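Local structure of polyprenyl synthetase (Nonlabens dokdonensis, 6KD7) at residues Ala290-Ile302 and Gln314-Lys326. The protein is probably a magnesium-dependent prenyltransferase that makes geranylgeranyl pyrophosphate, the twenty-carbon precursor of carotenoids and other isoprenoids. Sequence-based numbering, arbitrary orientation.
Sequences AIESYTQKALKNI and QLTDFSLQLMGRK
E292 OE1 comes obliquely to the guanidinium of R325, a poorly ordered side chain; L320 CD2, from R325's own segment, lies over the centre of one face. At its edge, near the plane, lies Q296 NE2, and a water sits in the plane. E292 OE1 forms a salt bridge to R325 NH1 at 2.6 Å, the carboxylate and guanidinium planes 43° apart. The water accepts from R325 NH1 and donates to T295 OG1. Chi1 of -56° sets T295 OG1 beside its backbone N, from where it turns back to donate a hydrogen bond to I291 O (2.6 Å), from above the carbonyl plane. T295 N reaches that oxygen from the opposite face. T295 CG2 meets L320 CD2, and M323 CG packs against T295 OG1 (3.5 Å) and I291 CG2. A valine here would probably leave the water without the hydroxyl it donates to, and I291 O with one donor fewer. Further along, L299 CD2 touches T316 CG2 at 3.9 Å. I302 CD1 lies against L315 CB (4.0 Å) and near S319 OG, which donates to L315 O and is also hydrogen-bonded to Y197 OH. The axes of helices 290-302 and 314-322 run antiparallel (167°), joining the last two helices of the mainly helical FPP/GGPP synthase fold. A Schellman motif with G324 at C-prime ends helix 309-322. The buried hydroxyls have partners without direct bonds between the segments, so apolar packing carries the contact; the E292-R325 pair probably adds a looser, partly solvent-screened link.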
# COMPACT_ATOMS: atom_id res chain seq x y z
N ALA A 290 -17.54 -10.76 40.86
CA ALA A 290 -18.67 -10.28 40.04
C ALA A 290 -19.29 -11.49 39.31
O ALA A 290 -20.52 -11.52 39.20
CB ALA A 290 -18.22 -9.18 39.11
N ILE A 291 -18.49 -12.45 38.85
CA ILE A 291 -19.01 -13.66 38.15
C ILE A 291 -19.87 -14.47 39.13
O ILE A 291 -20.99 -14.94 38.74
CB ILE A 291 -17.87 -14.51 37.60
CG1 ILE A 291 -17.12 -13.78 36.48
CG2 ILE A 291 -18.38 -15.84 37.12
CD1 ILE A 291 -15.77 -14.39 36.21
N GLU A 292 -19.34 -14.66 40.33
CA GLU A 292 -19.97 -15.39 41.45
C GLU A 292 -21.30 -14.69 41.74
O GLU A 292 -22.35 -15.34 41.78
CB GLU A 292 -19.03 -15.40 42.67
CG GLU A 292 -19.70 -15.67 44.02
CD GLU A 292 -20.38 -17.04 44.15
OE1 GLU A 292 -20.16 -17.92 43.27
OE2 GLU A 292 -21.16 -17.21 45.11
N SER A 293 -21.27 -13.37 41.83
CA SER A 293 -22.43 -12.56 42.21
C SER A 293 -23.54 -12.67 41.15
O SER A 293 -24.72 -12.86 41.52
CB SER A 293 -21.98 -11.18 42.45
OG SER A 293 -23.09 -10.33 42.64
N TYR A 294 -23.17 -12.56 39.87
CA TYR A 294 -24.17 -12.72 38.78
C TYR A 294 -24.71 -14.15 38.75
O TYR A 294 -25.87 -14.33 38.45
CB TYR A 294 -23.64 -12.24 37.43
CG TYR A 294 -23.69 -10.74 37.29
CD1 TYR A 294 -24.89 -10.08 37.14
CD2 TYR A 294 -22.53 -9.99 37.34
CE1 TYR A 294 -24.94 -8.70 37.03
CE2 TYR A 294 -22.56 -8.61 37.22
CZ TYR A 294 -23.77 -7.97 37.07
OH TYR A 294 -23.81 -6.62 36.96
N THR A 295 -23.84 -15.13 39.00
CA THR A 295 -24.29 -16.54 38.99
C THR A 295 -25.33 -16.74 40.10
O THR A 295 -26.35 -17.35 39.82
CB THR A 295 -23.12 -17.50 39.16
OG1 THR A 295 -22.18 -17.22 38.14
CG2 THR A 295 -23.55 -18.95 39.06
N GLN A 296 -25.09 -16.19 41.28
CA GLN A 296 -26.04 -16.33 42.41
C GLN A 296 -27.36 -15.66 42.03
O GLN A 296 -28.40 -16.28 42.21
CB GLN A 296 -25.44 -15.77 43.70
CG GLN A 296 -24.35 -16.65 44.30
CD GLN A 296 -24.74 -18.11 44.41
OE1 GLN A 296 -25.84 -18.45 44.81
NE2 GLN A 296 -23.81 -18.99 44.07
N LYS A 297 -27.29 -14.48 41.42
CA LYS A 297 -28.51 -13.75 41.01
C LYS A 297 -29.30 -14.64 40.04
O LYS A 297 -30.51 -14.70 40.17
CB LYS A 297 -28.13 -12.45 40.31
CG LYS A 297 -27.52 -11.38 41.20
CD LYS A 297 -27.47 -10.04 40.54
CE LYS A 297 -27.03 -8.92 41.45
NZ LYS A 297 -27.54 -7.61 40.97
N ALA A 298 -28.60 -15.32 39.13
CA ALA A 298 -29.23 -16.22 38.15
C ALA A 298 -29.88 -17.41 38.88
O ALA A 298 -30.97 -17.80 38.48
CB ALA A 298 -28.21 -16.69 37.16
N LEU A 299 -29.21 -17.96 39.89
CA LEU A 299 -29.74 -19.11 40.66
C LEU A 299 -31.03 -18.70 41.39
O LEU A 299 -31.98 -19.46 41.33
CB LEU A 299 -28.67 -19.61 41.62
CG LEU A 299 -27.45 -20.26 40.97
CD1 LEU A 299 -26.70 -21.10 41.97
CD2 LEU A 299 -27.84 -21.09 39.78
N LYS A 300 -31.04 -17.54 42.04
CA LYS A 300 -32.27 -16.98 42.67
C LYS A 300 -33.35 -16.77 41.62
O LYS A 300 -34.53 -17.09 41.95
CB LYS A 300 -32.00 -15.71 43.48
CG LYS A 300 -31.14 -16.03 44.69
CD LYS A 300 -30.88 -14.92 45.68
CE LYS A 300 -29.69 -15.27 46.57
NZ LYS A 300 -29.65 -14.44 47.79
N ASN A 301 -33.02 -16.30 40.43
CA ASN A 301 -34.06 -16.16 39.37
C ASN A 301 -34.65 -17.56 39.12
O ASN A 301 -35.87 -17.66 38.87
CB ASN A 301 -33.55 -15.60 38.03
CG ASN A 301 -32.90 -14.23 38.07
OD1 ASN A 301 -33.29 -13.31 38.78
ND2 ASN A 301 -31.89 -14.05 37.26
N ILE A 302 -33.83 -18.61 39.09
CA ILE A 302 -34.34 -19.97 38.76
C ILE A 302 -35.37 -20.38 39.84
O ILE A 302 -36.43 -20.90 39.46
CB ILE A 302 -33.22 -21.01 38.59
CG1 ILE A 302 -32.33 -20.67 37.40
CG2 ILE A 302 -33.79 -22.42 38.44
CD1 ILE A 302 -31.00 -21.46 37.38
N GLN A 314 -32.23 -29.01 36.99
CA GLN A 314 -31.54 -29.16 35.68
C GLN A 314 -30.95 -27.79 35.31
O GLN A 314 -29.76 -27.73 35.00
CB GLN A 314 -32.48 -29.76 34.64
CG GLN A 314 -32.58 -31.27 34.80
CD GLN A 314 -33.71 -31.89 34.02
OE1 GLN A 314 -33.92 -31.58 32.85
NE2 GLN A 314 -34.44 -32.78 34.68
N LEU A 315 -31.73 -26.72 35.43
CA LEU A 315 -31.30 -25.37 35.00
C LEU A 315 -30.19 -24.91 35.93
O LEU A 315 -29.32 -24.18 35.46
CB LEU A 315 -32.48 -24.41 35.09
CG LEU A 315 -32.58 -23.36 34.01
CD1 LEU A 315 -32.46 -23.98 32.63
CD2 LEU A 315 -33.91 -22.61 34.15
N THR A 316 -30.27 -25.26 37.22
CA THR A 316 -29.30 -24.79 38.23
C THR A 316 -27.96 -25.45 37.92
O THR A 316 -26.94 -24.74 37.92
CB THR A 316 -29.76 -25.07 39.67
OG1 THR A 316 -30.82 -24.19 40.00
CG2 THR A 316 -28.66 -24.83 40.68
N ASP A 317 -27.98 -26.73 37.60
CA ASP A 317 -26.79 -27.52 37.23
C ASP A 317 -26.23 -27.00 35.91
O ASP A 317 -25.02 -27.01 35.75
CB ASP A 317 -27.10 -29.01 37.05
CG ASP A 317 -27.34 -29.71 38.39
OD1 ASP A 317 -27.02 -29.06 39.46
OD2 ASP A 317 -27.86 -30.88 38.37
N PHE A 318 -27.09 -26.69 34.95
CA PHE A 318 -26.62 -26.21 33.62
C PHE A 318 -25.87 -24.88 33.81
O PHE A 318 -24.80 -24.72 33.26
CB PHE A 318 -27.79 -26.12 32.66
CG PHE A 318 -27.51 -25.24 31.47
CD1 PHE A 318 -27.73 -23.88 31.55
CD2 PHE A 318 -27.06 -25.78 30.29
CE1 PHE A 318 -27.51 -23.08 30.46
CE2 PHE A 318 -26.79 -24.97 29.21
CZ PHE A 318 -27.02 -23.62 29.30
N SER A 319 -26.39 -24.01 34.65
CA SER A 319 -25.84 -22.68 34.96
C SER A 319 -24.47 -22.86 35.62
O SER A 319 -23.53 -22.15 35.26
CB SER A 319 -26.77 -21.88 35.83
OG SER A 319 -27.99 -21.66 35.16
N LEU A 320 -24.37 -23.76 36.59
CA LEU A 320 -23.08 -24.01 37.27
C LEU A 320 -22.10 -24.65 36.27
O LEU A 320 -21.03 -24.12 36.14
CB LEU A 320 -23.32 -24.83 38.54
CG LEU A 320 -24.13 -24.13 39.64
CD1 LEU A 320 -24.53 -25.12 40.72
CD2 LEU A 320 -23.38 -22.97 40.26
N GLN A 321 -22.53 -25.62 35.47
CA GLN A 321 -21.59 -26.22 34.50
C GLN A 321 -21.09 -25.16 33.52
O GLN A 321 -19.91 -25.19 33.21
CB GLN A 321 -22.30 -27.36 33.77
CG GLN A 321 -21.41 -28.07 32.76
CD GLN A 321 -22.20 -28.85 31.73
OE1 GLN A 321 -22.96 -29.75 32.06
NE2 GLN A 321 -22.00 -28.50 30.47
N LEU A 322 -21.95 -24.24 33.08
CA LEU A 322 -21.60 -23.22 32.05
C LEU A 322 -20.47 -22.35 32.60
O LEU A 322 -19.56 -22.05 31.84
CB LEU A 322 -22.82 -22.35 31.72
CG LEU A 322 -22.62 -21.32 30.60
CD1 LEU A 322 -22.39 -22.00 29.26
CD2 LEU A 322 -23.80 -20.37 30.53
N MET A 323 -20.50 -22.08 33.90
CA MET A 323 -19.57 -21.16 34.60
C MET A 323 -18.34 -21.93 35.10
O MET A 323 -17.65 -21.42 35.98
CB MET A 323 -20.28 -20.50 35.78
CG MET A 323 -20.43 -19.00 35.64
SD MET A 323 -20.99 -18.44 34.03
CE MET A 323 -22.74 -18.78 34.14
N GLY A 324 -18.10 -23.11 34.54
CA GLY A 324 -16.98 -24.02 34.89
C GLY A 324 -16.94 -24.44 36.36
O GLY A 324 -15.82 -24.73 36.83
N ARG A 325 -18.08 -24.50 37.06
CA ARG A 325 -18.25 -25.04 38.44
C ARG A 325 -18.89 -26.45 38.38
O ARG A 325 -19.19 -26.94 37.26
CB ARG A 325 -19.07 -24.07 39.31
CG ARG A 325 -18.40 -22.74 39.60
CD ARG A 325 -19.35 -21.66 40.10
NE ARG A 325 -19.90 -21.91 41.45
CZ ARG A 325 -20.65 -21.06 42.19
NH1 ARG A 325 -20.99 -19.85 41.75
NH2 ARG A 325 -21.08 -21.44 43.38
N LYS A 326 -19.07 -27.08 39.54
CA LYS A 326 -19.63 -28.45 39.54
C LYS A 326 -21.01 -28.46 40.20
O LYS A 326 -21.30 -27.53 40.97
CB LYS A 326 -18.64 -29.46 40.13
CG LYS A 326 -18.81 -30.88 39.61
CD LYS A 326 -17.54 -31.71 39.68
CE LYS A 326 -16.51 -31.29 38.66
NZ LYS A 326 -15.39 -32.27 38.58
O HOH W 1 -19.88 -18.73 38.97